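Local coordinates for protein putative NADPH:quinone oxidoreductase (Ralstonia eutropha, PDB 3IUP) that probably catalyses the NADPH-dependent reduction of quinones or related acceptors, and binds NADPH between its two domains, at residues T178-N183 against N201-Q206; I243-T248 against Q282-G287; V35-E40 against R131-D136. All blocks are in the same frame, centred on the assembly; numbering follows the deposited sequence.

Contact 1: residues T178-N183 against N201-Q206; sequences TAAASN and NIVRKQ. With NDP (NADPH dihydro-nicotinamide-adenine-dinucleotide phosphate), chain C.
Ala-180 N gives its hydrogen to Ile-202 O at 3.0 Å, the hydrogen bond that joins the first turn of the Rossmann fold to the end of its second strand. The donor comes in tilted 27° from the carbonyl plane. The same oxygen also takes a CH...O contact from the CA of Thr-178. Around this polar centre the packing is made of small groups: Ala-180 CB sits 3.5 Å from Asn-201 OD1, and Val-203 CG1 lies 4.1 Å from Ala-180 CB. CG1 stands anti to the carbonyl carbon of Val-203 (chi1 -62°), which turns it to the alanines, where it also meets Ala-181 CB. At the start of the turn, Thr-178 CG2 and the Ile-202 side chain run alongside each other, pointing the same way, while the threonine hydroxyl bonds Asp-246 on the neighbouring strand.

Next out is the shape of the loop. Residues 179-182 form a type I turn closed by Ser-182 N and Ala-179 O, and Ser-182 OG caps helix 183-195 through Gly-185 N. With the helix start so fixed, Asn-183 N donates almost straight to the diphosphate oxygen O1A of NADPH, at 2.9 Å. On the other segment, Arg-204 and Lys-205 follow strand 199-203 and receive the 2'-phosphate, the group that distinguishes NADPH from NADH. Two basic side chains here would be expected to favour the fully charged phosphate. The arginine, extended from CG to NE, places one guanidinium face under the adenine, whose C5A lies 3.4 Å above its plane, offset to the rim. Its NH2 bonds phosphate O2X at 2.9 Å. Phosphate O3X is gripped twice, by Arg-204 NE at 2.7 Å and by Lys-205 NZ at 2.6 Å.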
loop_
_atom_site.group_PDB
_atom_site.type_symbol
_atom_site.label_atom_id
_atom_site.label_comp_id
_atom_site.label_asym_id
_atom_site.label_seq_id
_atom_site.Cartn_x
_atom_site.Cartn_y
_atom_site.Cartn_z
ATOM N N THR A 178 9.019 11.490 -7.631
ATOM C CA THR A 178 8.725 12.773 -6.997
ATOM C C THR A 178 9.982 13.378 -6.338
ATOM O O THR A 178 11.017 12.731 -6.201
ATOM C CB THR A 178 7.586 12.714 -6.007
ATOM O OG1 THR A 178 8.024 12.079 -4.783
ATOM C CG2 THR A 178 6.360 11.955 -6.589
ATOM N N ALA A 179 9.844 14.632 -5.918
ATOM C CA ALA A 179 10.970 15.455 -5.459
ATOM C C ALA A 179 12.139 15.278 -6.440
ATOM O O ALA A 179 13.289 15.146 -6.043
ATOM C CB ALA A 179 11.347 15.104 -4.012
ATOM N N ALA A 180 11.812 15.347 -7.732
ATOM C CA ALA A 180 12.671 14.860 -8.814
ATOM C C ALA A 180 13.930 15.732 -9.032
ATOM O O ALA A 180 14.867 15.305 -9.678
ATOM C CB ALA A 180 11.929 14.716 -10.095
ATOM N N ALA A 181 13.948 16.934 -8.448
ATOM C CA ALA A 181 15.149 17.806 -8.536
ATOM C C ALA A 181 16.143 17.500 -7.434
ATOM O O ALA A 181 17.201 18.149 -7.332
ATOM C CB ALA A 181 14.739 19.290 -8.514
ATOM N N SER A 182 15.826 16.490 -6.626
ATOM C CA SER A 182 16.816 15.961 -5.679
ATOM C C SER A 182 18.056 15.476 -6.410
ATOM O O SER A 182 18.027 15.196 -7.614
ATOM C CB SER A 182 16.210 14.805 -4.850
ATOM O OG SER A 182 16.006 13.693 -5.690
ATOM N N ASN A 183 19.177 15.379 -5.699
ATOM C CA ASN A 183 20.319 14.710 -6.278
ATOM C C ASN A 183 19.970 13.353 -6.905
ATOM O O ASN A 183 20.348 13.057 -8.049
ATOM C CB ASN A 183 21.470 14.544 -5.270
ATOM C CG ASN A 183 22.317 15.806 -5.089
ATOM O OD1 ASN A 183 21.881 16.902 -5.356
ATOM N ND2 ASN A 183 23.554 15.627 -4.627
ATOM N N ASN A 201 8.752 13.083 -14.138
ATOM C CA ASN A 201 9.362 13.756 -12.990
ATOM C C ASN A 201 8.360 14.710 -12.380
ATOM O O ASN A 201 7.719 15.457 -13.109
ATOM C CB ASN A 201 10.578 14.583 -13.442
ATOM C CG ASN A 201 11.680 13.744 -14.009
ATOM O OD1 ASN A 201 12.450 13.179 -13.250
ATOM N ND2 ASN A 201 11.784 13.644 -15.353
ATOM N N ILE A 202 8.208 14.646 -11.072
ATOM C CA ILE A 202 7.348 15.566 -10.327
ATOM C C ILE A 202 8.179 16.378 -9.375
ATOM O O ILE A 202 8.976 15.839 -8.618
ATOM C CB ILE A 202 6.226 14.831 -9.580
ATOM C CG1 ILE A 202 5.322 14.123 -10.579
ATOM C CG2 ILE A 202 5.423 15.822 -8.732
ATOM C CD1 ILE A 202 4.250 13.164 -9.972
ATOM N N VAL A 203 8.002 17.703 -9.425
ATOM C CA VAL A 203 8.726 18.633 -8.555
ATOM C C VAL A 203 7.737 19.506 -7.791
ATOM O O VAL A 203 6.530 19.427 -8.032
ATOM C CB VAL A 203 9.701 19.523 -9.382
ATOM C CG1 VAL A 203 10.755 18.677 -10.088
ATOM C CG2 VAL A 203 8.913 20.387 -10.392
ATOM N N ARG A 204 8.220 20.365 -6.907
ATOM C CA ARG A 204 7.315 21.241 -6.157
ATOM C C ARG A 204 7.445 22.717 -6.399
ATOM O O ARG A 204 6.676 23.486 -5.828
ATOM C CB ARG A 204 7.363 20.943 -4.663
ATOM C CG ARG A 204 8.578 21.424 -3.941
ATOM C CD ARG A 204 8.252 21.391 -2.421
ATOM N NE ARG A 204 9.398 21.676 -1.566
ATOM C CZ ARG A 204 9.338 21.709 -0.225
ATOM N NH1 ARG A 204 8.173 21.502 0.420
ATOM N NH2 ARG A 204 10.427 21.962 0.496
ATOM N N LYS A 205 8.401 23.106 -7.238
ATOM C CA LYS A 205 8.695 24.527 -7.526
ATOM C C LYS A 205 8.995 24.542 -9.028
ATOM O O LYS A 205 9.673 23.651 -9.548
ATOM C CB LYS A 205 9.915 25.068 -6.739
ATOM C CG LYS A 205 9.729 25.279 -5.244
ATOM C CD LYS A 205 10.993 25.846 -4.541
ATOM C CE LYS A 205 10.800 26.089 -3.003
ATOM N NZ LYS A 205 10.773 24.876 -2.068
ATOM N N GLN A 206 8.535 25.568 -9.723
ATOM C CA GLN A 206 8.877 25.672 -11.134
ATOM C C GLN A 206 10.372 25.730 -11.433
ATOM O O GLN A 206 10.823 25.155 -12.409
ATOM C CB GLN A 206 8.182 26.872 -11.746
ATOM C CG GLN A 206 8.336 26.950 -13.248
ATOM C CD GLN A 206 7.700 25.803 -14.013
ATOM O OE1 GLN A 206 6.753 25.172 -13.559
ATOM N NE2 GLN A 206 8.251 25.516 -15.186
HETATM P PA NDP C . 18.473 16.033 -1.891
HETATM O O1A NDP C . 19.453 16.113 -2.954
HETATM O O2A NDP C . 18.774 16.654 -0.582
HETATM O O5B NDP C . 17.116 16.733 -2.530
HETATM C C5B NDP C . 15.940 16.705 -1.712
HETATM C C4B NDP C . 14.784 17.196 -2.529
HETATM O O4B NDP C . 13.669 17.107 -1.689
HETATM C C3B NDP C . 14.938 18.658 -2.980
HETATM O O3B NDP C . 14.651 18.887 -4.343
HETATM C C2B NDP C . 13.879 19.402 -2.137
HETATM O O2B NDP C . 13.253 20.493 -2.811
HETATM C C1B NDP C . 12.877 18.285 -1.882
HETATM N N9A NDP C . 12.084 18.479 -0.660
HETATM C C8A NDP C . 12.604 18.749 0.589
HETATM N N7A NDP C . 11.595 18.778 1.478
HETATM C C5A NDP C . 10.412 18.513 0.814
HETATM C C6A NDP C . 9.061 18.420 1.203
HETATM N N6A NDP C . 8.628 18.679 2.450
HETATM N N1A NDP C . 8.109 18.123 0.250
HETATM C C2A NDP C . 8.439 17.952 -1.058
HETATM N N3A NDP C . 9.760 18.042 -1.434
HETATM C C4A NDP C . 10.725 18.317 -0.525
HETATM O O3 NDP C . 17.999 14.534 -1.512
HETATM P PN NDP C . 18.637 13.200 -2.014
HETATM O O1N NDP C . 18.738 13.098 -3.449
HETATM O O2N NDP C . 19.879 12.852 -1.245
HETATM O O5D NDP C . 17.485 12.157 -1.523
HETATM C C5D NDP C . 16.231 12.120 -2.222
HETATM C C4D NDP C . 15.231 11.282 -1.433
HETATM O O4D NDP C . 15.583 9.900 -1.651
HETATM C C3D NDP C . 15.193 11.523 0.090
HETATM O O3D NDP C . 13.872 11.454 0.590
HETATM C C2D NDP C . 15.984 10.333 0.607
HETATM O O2D NDP C . 15.735 9.969 1.956
HETATM C C1D NDP C . 15.496 9.266 -0.376
HETATM N N1N NDP C . 16.316 8.033 -0.368
HETATM C C2N NDP C . 15.712 6.917 0.109
HETATM C C3N NDP C . 16.377 5.722 0.182
HETATM C C7N NDP C . 15.644 4.458 0.588
HETATM O O7N NDP C . 16.428 3.320 0.754
HETATM N N7N NDP C . 14.326 4.384 0.817
HETATM C C4N NDP C . 17.672 5.565 -0.516
HETATM C C5N NDP C . 18.252 6.858 -1.032
HETATM C C6N NDP C . 17.539 8.048 -0.944
HETATM P P2B NDP C . 13.102 21.964 -2.093
HETATM O O1X NDP C . 14.282 22.814 -2.584
HETATM O O2X NDP C . 13.093 21.877 -0.570
HETATM O O3X NDP C . 11.756 22.485 -2.620
#

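Contact 2: residues I243-T248 against Q282-G287; sequences IAFDAT and QVYLYG. With NDP (NADPH dihydro-nicotinamide-adenine-dinucleotide phosphate), chain C.
Ala-244 N bonds Gln-282 O, Tyr-284 N bonds Ala-244 O and Asp-246 N bonds Tyr-284 O, the regular ladder of neighbouring parallel strands in the Rossmann sheet, within the beta-alpha-beta unit that helix 253-266 completes. Beyond it Asp-246 O takes Tyr-286 N at 3.0 Å from above its carbonyl plane, with only a weak bond from Gly-287 N.

Apolar contacts line both faces. The Phe-245 and Tyr-284 rings lie side by side, planes 27° apart but slid so far that they barely overlap; Ile-243 CD1 meets the tyrosine at its edge, 3.9 Å from CE2. On the other face Ala-244 CB rests on Val-283 CG2.

Asp-246 forms an Asx turn: OD1 takes Thr-248 N from above the carboxylate plane, Thr-248 OG1 on its syn lone pair, and Thr-178 OG1; OD2 takes Gly-249 N. Leu-285 runs alongside, pointing the same way, its CD2 3.3 Å from Asp-246 OD2.

At the cofactor, Thr-248 CG2 touches the adenine. Tyr-286 CG stands between backbone N and carbonyl carbon (chi1 83°), bringing the ring back over the Asp-246/Ala-247 backbone; its OH bonds His-177. Tyr-286 O accepts N7N at 2.8 Å, so the carbonyl helps orient the carboxamide while the ring packs obliquely beside nicotinamide and ribose.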
loop_
_atom_site.group_PDB
_atom_site.type_symbol
_atom_site.label_atom_id
_atom_site.label_comp_id
_atom_site.label_asym_id
_atom_site.label_seq_id
_atom_site.Cartn_x
_atom_site.Cartn_y
_atom_site.Cartn_z
ATOM N N ILE A 243 4.142 2.634 -12.032
ATOM C CA ILE A 243 4.842 2.604 -10.743
ATOM C C ILE A 243 5.448 3.959 -10.445
ATOM O O ILE A 243 5.956 4.636 -11.358
ATOM C CB ILE A 243 5.925 1.467 -10.715
ATOM C CG1 ILE A 243 6.548 1.319 -9.321
ATOM C CG2 ILE A 243 7.036 1.631 -11.777
ATOM C CD1 ILE A 243 7.421 0.015 -9.179
ATOM N N ALA A 244 5.337 4.385 -9.195
ATOM C CA ALA A 244 5.883 5.647 -8.749
ATOM C C ALA A 244 6.739 5.426 -7.539
ATOM O O ALA A 244 6.376 4.624 -6.640
ATOM C CB ALA A 244 4.730 6.675 -8.373
ATOM N N PHE A 245 7.790 6.233 -7.447
ATOM C CA PHE A 245 8.567 6.359 -6.230
ATOM C C PHE A 245 8.415 7.752 -5.681
ATOM O O PHE A 245 8.797 8.738 -6.353
ATOM C CB PHE A 245 10.011 6.031 -6.499
ATOM C CG PHE A 245 10.225 4.592 -6.814
ATOM C CD1 PHE A 245 10.030 4.130 -8.072
ATOM C CD2 PHE A 245 10.593 3.705 -5.791
ATOM C CE1 PHE A 245 10.189 2.743 -8.341
ATOM C CE2 PHE A 245 10.735 2.388 -6.039
ATOM C CZ PHE A 245 10.544 1.905 -7.290
ATOM N N ASP A 246 7.808 7.828 -4.505
ATOM C CA ASP A 246 7.501 9.081 -3.851
ATOM C C ASP A 246 8.426 9.341 -2.651
ATOM O O ASP A 246 8.411 8.605 -1.671
ATOM C CB ASP A 246 6.075 9.094 -3.424
ATOM C CG ASP A 246 5.713 10.344 -2.624
ATOM O OD1 ASP A 246 6.167 11.454 -2.995
ATOM O OD2 ASP A 246 4.963 10.197 -1.658
ATOM N N ALA A 247 9.175 10.432 -2.721
ATOM C CA ALA A 247 10.093 10.809 -1.664
ATOM C C ALA A 247 9.402 11.598 -0.582
ATOM O O ALA A 247 9.968 11.777 0.509
ATOM C CB ALA A 247 11.262 11.653 -2.247
ATOM N N THR A 248 8.183 12.076 -0.865
ATOM C CA THR A 248 7.494 12.949 0.071
ATOM C C THR A 248 6.845 12.189 1.215
ATOM O O THR A 248 7.051 12.511 2.396
ATOM C CB THR A 248 6.533 13.900 -0.637
ATOM O OG1 THR A 248 5.420 13.205 -1.206
ATOM C CG2 THR A 248 7.323 14.686 -1.726
ATOM N N GLN A 282 1.264 1.031 -8.626
ATOM C CA GLN A 282 2.038 0.895 -7.395
ATOM C C GLN A 282 2.745 2.219 -7.033
ATOM O O GLN A 282 3.418 2.781 -7.885
ATOM C CB GLN A 282 3.080 -0.204 -7.549
ATOM C CG GLN A 282 3.934 -0.488 -6.305
ATOM C CD GLN A 282 3.143 -1.069 -5.141
ATOM O OE1 GLN A 282 2.171 -1.790 -5.315
ATOM N NE2 GLN A 282 3.571 -0.729 -3.925
ATOM N N VAL A 283 2.631 2.656 -5.784
ATOM C CA VAL A 283 3.411 3.814 -5.282
ATOM C C VAL A 283 4.256 3.359 -4.129
ATOM O O VAL A 283 3.702 2.847 -3.145
ATOM C CB VAL A 283 2.534 4.977 -4.850
ATOM C CG1 VAL A 283 3.445 6.114 -4.209
ATOM C CG2 VAL A 283 1.752 5.525 -6.050
ATOM N N TYR A 284 5.572 3.487 -4.232
ATOM C CA TYR A 284 6.468 3.235 -3.110
ATOM C C TYR A 284 6.811 4.562 -2.437
ATOM O O TYR A 284 7.292 5.489 -3.096
ATOM C CB TYR A 284 7.690 2.524 -3.588
ATOM C CG TYR A 284 7.444 1.067 -3.865
ATOM C CD1 TYR A 284 7.147 0.213 -2.835
ATOM C CD2 TYR A 284 7.537 0.538 -5.176
ATOM C CE1 TYR A 284 6.944 -1.140 -3.061
ATOM C CE2 TYR A 284 7.341 -0.819 -5.412
ATOM C CZ TYR A 284 7.032 -1.640 -4.348
ATOM O OH TYR A 284 6.810 -2.989 -4.494
ATOM N N LEU A 285 6.579 4.637 -1.126
ATOM C CA LEU A 285 6.966 5.806 -0.353
ATOM C C LEU A 285 8.386 5.472 0.121
ATOM O O LEU A 285 8.565 4.738 1.090
ATOM C CB LEU A 285 6.021 6.049 0.790
ATOM C CG LEU A 285 4.543 6.182 0.467
ATOM C CD1 LEU A 285 3.705 6.619 1.706
ATOM C CD2 LEU A 285 4.274 7.078 -0.731
ATOM N N TYR A 286 9.401 5.967 -0.567
ATOM C CA TYR A 286 10.795 5.638 -0.252
ATOM C C TYR A 286 11.467 6.766 0.546
ATOM O O TYR A 286 12.606 6.644 0.967
ATOM C CB TYR A 286 11.593 5.268 -1.524
ATOM C CG TYR A 286 12.112 6.461 -2.274
ATOM C CD1 TYR A 286 11.263 7.260 -3.020
ATOM C CD2 TYR A 286 13.447 6.786 -2.237
ATOM C CE1 TYR A 286 11.740 8.340 -3.726
ATOM C CE2 TYR A 286 13.943 7.882 -2.918
ATOM C CZ TYR A 286 13.081 8.676 -3.632
ATOM O OH TYR A 286 13.614 9.755 -4.295
ATOM N N GLY A 287 10.760 7.861 0.739
ATOM C CA GLY A 287 11.228 8.930 1.611
ATOM C C GLY A 287 10.097 9.479 2.417
ATOM O O GLY A 287 8.912 9.139 2.235
HETATM P PA NDP C . 18.473 16.033 -1.891
HETATM O O1A NDP C . 19.453 16.113 -2.954
HETATM O O2A NDP C . 18.774 16.654 -0.582
HETATM O O5B NDP C . 17.116 16.733 -2.530
HETATM C C5B NDP C . 15.940 16.705 -1.712
HETATM C C4B NDP C . 14.784 17.196 -2.529
HETATM O O4B NDP C . 13.669 17.107 -1.689
HETATM C C3B NDP C . 14.938 18.658 -2.980
HETATM O O3B NDP C . 14.651 18.887 -4.343
HETATM C C2B NDP C . 13.879 19.402 -2.137
HETATM O O2B NDP C . 13.253 20.493 -2.811
HETATM C C1B NDP C . 12.877 18.285 -1.882
HETATM N N9A NDP C . 12.084 18.479 -0.660
HETATM C C8A NDP C . 12.604 18.749 0.589
HETATM N N7A NDP C . 11.595 18.778 1.478
HETATM C C5A NDP C . 10.412 18.513 0.814
HETATM C C6A NDP C . 9.061 18.420 1.203
HETATM N N6A NDP C . 8.628 18.679 2.450
HETATM N N1A NDP C . 8.109 18.123 0.250
HETATM C C2A NDP C . 8.439 17.952 -1.058
HETATM N N3A NDP C . 9.760 18.042 -1.434
HETATM C C4A NDP C . 10.725 18.317 -0.525
HETATM O O3 NDP C . 17.999 14.534 -1.512
HETATM P PN NDP C . 18.637 13.200 -2.014
HETATM O O1N NDP C . 18.738 13.098 -3.449
HETATM O O2N NDP C . 19.879 12.852 -1.245
HETATM O O5D NDP C . 17.485 12.157 -1.523
HETATM C C5D NDP C . 16.231 12.120 -2.222
HETATM C C4D NDP C . 15.231 11.282 -1.433
HETATM O O4D NDP C . 15.583 9.900 -1.651
HETATM C C3D NDP C . 15.193 11.523 0.090
HETATM O O3D NDP C . 13.872 11.454 0.590
HETATM C C2D NDP C . 15.984 10.333 0.607
HETATM O O2D NDP C . 15.735 9.969 1.956
HETATM C C1D NDP C . 15.496 9.266 -0.376
HETATM N N1N NDP C . 16.316 8.033 -0.368
HETATM C C2N NDP C . 15.712 6.917 0.109
HETATM C C3N NDP C . 16.377 5.722 0.182
HETATM C C7N NDP C . 15.644 4.458 0.588
HETATM O O7N NDP C . 16.428 3.320 0.754
HETATM N N7N NDP C . 14.326 4.384 0.817
HETATM C C4N NDP C . 17.672 5.565 -0.516
HETATM C C5N NDP C . 18.252 6.858 -1.032
HETATM C C6N NDP C . 17.539 8.048 -0.944
HETATM P P2B NDP C . 13.102 21.964 -2.093
HETATM O O1X NDP C . 14.282 22.814 -2.584
HETATM O O2X NDP C . 13.093 21.877 -0.570
HETATM O O3X NDP C . 11.756 22.485 -2.620
#

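Contact 3: residues V35-E40 against R131-D136; sequences VLIRIE and RCIPAD
Val-35 and Ile-37 zip up with Ile-133 and Arg-131 in an antiparallel pair of strands, part of the twisted sheet of the GroES-like domain found in the alcohol dehydrogenase family. Both are hydrogen-bonded pairs. Val-35 N reaches Ile-133 O at 2.9 Å, and Ile-133 N returns to Val-35 O at 2.9 Å. Two residues along, Ile-37 N donates to Arg-131 O at 2.7 Å, and Arg-131 N donates back to Ile-37 O. Leu-36 and Cys-132 make the non-hydrogen-bonded pair between them. The short strand segments run at 135°, 45° from antiparallel and a sign of strong twist; the ladder continues with Ile-39 on Gln-129.

The tight side is the face carrying Val-35, Ile-37, Arg-131 and Ile-133. There Ile-37 CD1 meets Ile-133 CG1 at 3.9 Å, the two chains crossing at a slant; chi1 of 78° brings the Ile-133 CG1 branch to that methyl. Arg-131 CB and CG start on this face, beside Ile-39. Cys-138 packs on Val-35 and both isoleucines, and Val-119 and Ala-121 of strand 118-121 close in behind the isoleucines.

Looser ground lies on the other face and toward the ends. Leu-36 CD1 lies over the Arg-131 carbonyl, 3.7 Å from its O, and meets CB of the partly exposed Cys-132. The arginine's chain, bent at chi2 and chi3, leads its end away; Ile-133 CG2 lies over the rim of one guanidinium face and NH2 bonds Gly-124 O. Partly exposed Arg-38 grips Glu-40 side-on, its NE and NH2 both on OE2, each at 2.8 Å and from the same face of the carboxylate. Cohesion across the strands thus rests on backbone bonds, branched aliphatic groups and the arginine's methylenes, while the charged groups pair within their own strand or with a loop.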
loop_
_atom_site.group_PDB
_atom_site.type_symbol
_atom_site.label_atom_id
_atom_site.label_comp_id
_atom_site.label_asym_id
_atom_site.label_seq_id
_atom_site.Cartn_x
_atom_site.Cartn_y
_atom_site.Cartn_z
ATOM N N VAL A 35 40.617 -3.479 6.336
ATOM C CA VAL A 35 41.478 -2.348 5.941
ATOM C C VAL A 35 41.125 -1.142 6.791
ATOM O O VAL A 35 40.008 -1.052 7.304
ATOM C CB VAL A 35 41.351 -2.015 4.445
ATOM C CG1 VAL A 35 41.820 -3.252 3.574
ATOM C CG2 VAL A 35 39.916 -1.577 4.079
ATOM N N LEU A 36 42.061 -0.211 6.925
ATOM C CA LEU A 36 41.814 1.022 7.619
ATOM C C LEU A 36 41.760 2.103 6.583
ATOM O O LEU A 36 42.728 2.285 5.835
ATOM C CB LEU A 36 42.931 1.325 8.619
ATOM C CG LEU A 36 42.652 2.515 9.550
ATOM C CD1 LEU A 36 41.516 2.162 10.511
ATOM C CD2 LEU A 36 43.954 2.899 10.282
ATOM N N ILE A 37 40.632 2.828 6.543
ATOM C CA ILE A 37 40.425 3.900 5.582
ATOM C C ILE A 37 40.496 5.253 6.254
ATOM O O ILE A 37 39.844 5.480 7.292
ATOM C CB ILE A 37 39.082 3.788 4.872
ATOM C CG1 ILE A 37 38.938 2.433 4.164
ATOM C CG2 ILE A 37 38.893 4.961 3.918
ATOM C CD1 ILE A 37 37.465 2.137 3.887
ATOM N N ARG A 38 41.285 6.161 5.686
ATOM C CA ARG A 38 41.248 7.566 6.100
ATOM C C ARG A 38 40.120 8.215 5.291
ATOM O O ARG A 38 40.261 8.404 4.092
ATOM C CB ARG A 38 42.580 8.278 5.794
ATOM C CG ARG A 38 42.624 9.736 6.317
ATOM C CD ARG A 38 43.921 10.454 6.040
ATOM N NE ARG A 38 44.085 10.608 4.611
ATOM C CZ ARG A 38 45.078 10.090 3.885
ATOM N NH1 ARG A 38 46.079 9.431 4.465
ATOM N NH2 ARG A 38 45.104 10.293 2.584
ATOM N N ILE A 39 39.013 8.567 5.952
ATOM C CA ILE A 39 37.822 9.027 5.229
ATOM C C ILE A 39 37.982 10.518 4.888
ATOM O O ILE A 39 38.280 11.330 5.752
ATOM C CB ILE A 39 36.537 8.763 6.025
ATOM C CG1 ILE A 39 36.390 7.260 6.306
ATOM C CG2 ILE A 39 35.317 9.288 5.237
ATOM C CD1 ILE A 39 35.336 6.914 7.347
ATOM N N GLU A 40 37.821 10.837 3.606
ATOM C CA GLU A 40 38.019 12.210 3.113
ATOM C C GLU A 40 36.745 12.838 2.548
ATOM O O GLU A 40 36.737 14.042 2.226
ATOM C CB GLU A 40 39.159 12.245 2.086
ATOM C CG GLU A 40 40.463 11.833 2.750
ATOM C CD GLU A 40 41.673 11.934 1.878
ATOM O OE1 GLU A 40 41.530 12.128 0.677
ATOM O OE2 GLU A 40 42.798 11.888 2.449
ATOM N N ARG A 131 38.182 4.621 9.496
ATOM C CA ARG A 131 37.269 3.480 9.687
ATOM C C ARG A 131 37.971 2.200 9.305
ATOM O O ARG A 131 38.620 2.149 8.252
ATOM C CB ARG A 131 35.955 3.666 8.900
ATOM C CG ARG A 131 34.964 4.538 9.658
ATOM C CD ARG A 131 34.238 3.761 10.753
ATOM N NE ARG A 131 33.172 2.953 10.167
ATOM C CZ ARG A 131 33.090 1.624 10.196
ATOM N NH1 ARG A 131 34.007 0.885 10.835
ATOM N NH2 ARG A 131 32.060 1.025 9.611
ATOM N N CYS A 132 37.845 1.212 10.179
ATOM C CA CYS A 132 38.371 -0.126 9.994
ATOM C C CYS A 132 37.231 -1.004 9.555
ATOM O O CYS A 132 36.259 -1.211 10.306
ATOM C CB CYS A 132 38.945 -0.659 11.279
ATOM S SG CYS A 132 39.709 -2.272 11.060
ATOM N N ILE A 133 37.270 -1.412 8.302
ATOM C CA ILE A 133 36.156 -2.156 7.755
ATOM C C ILE A 133 36.622 -3.320 6.927
ATOM O O ILE A 133 37.732 -3.313 6.460
ATOM C CB ILE A 133 35.213 -1.278 6.954
ATOM C CG1 ILE A 133 35.733 -0.972 5.584
ATOM C CG2 ILE A 133 34.903 0.045 7.684
ATOM C CD1 ILE A 133 34.558 -0.750 4.658
ATOM N N PRO A 134 35.756 -4.321 6.747
ATOM C CA PRO A 134 36.163 -5.460 5.917
ATOM C C PRO A 134 36.475 -5.083 4.493
ATOM O O PRO A 134 35.756 -4.285 3.865
ATOM C CB PRO A 134 34.962 -6.391 5.964
ATOM C CG PRO A 134 34.286 -6.052 7.246
ATOM C CD PRO A 134 34.460 -4.565 7.395
ATOM N N ALA A 135 37.571 -5.644 4.014
ATOM C CA ALA A 135 37.981 -5.557 2.629
ATOM C C ALA A 135 36.782 -5.786 1.709
ATOM O O ALA A 135 36.639 -5.079 0.720
ATOM C CB ALA A 135 39.072 -6.578 2.340
ATOM N N ASP A 136 35.920 -6.752 2.050
ATOM C CA ASP A 136 34.843 -7.104 1.136
ATOM C C ASP A 136 33.717 -6.074 1.107
ATOM O O ASP A 136 32.798 -6.224 0.319
ATOM C CB ASP A 136 34.333 -8.571 1.325
ATOM C CG ASP A 136 33.537 -8.809 2.633
ATOM O OD1 ASP A 136 33.206 -7.863 3.397
ATOM O OD2 ASP A 136 33.246 -10.001 2.900
#

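Overall arrangement
Contacts 1 and 2 belong to one six-stranded parallel sheet and hold the same NADPH; their centres are 13 Å apart. They meet directly where Thr-178 OG1 lies 2.7 Å from Asp-246 OD1 and 2.9 Å from Ala-247 N, both probable hydrogen bonds, and where Ala-179 CB packs on Ala-247 CB. Contact 1 handles the adenosine phosphate and diphosphate end of the cofactor, contact 2 the nicotinamide and its ribose, with Thr-248 also reaching the adenine. Contact 3 stands apart in the GroES-like domain, on the opposite side of the chain's centre: its nearest atoms are about 15 Å from contact 1 and about 22 Å from contact 2; it belongs to the other domain and touches neither.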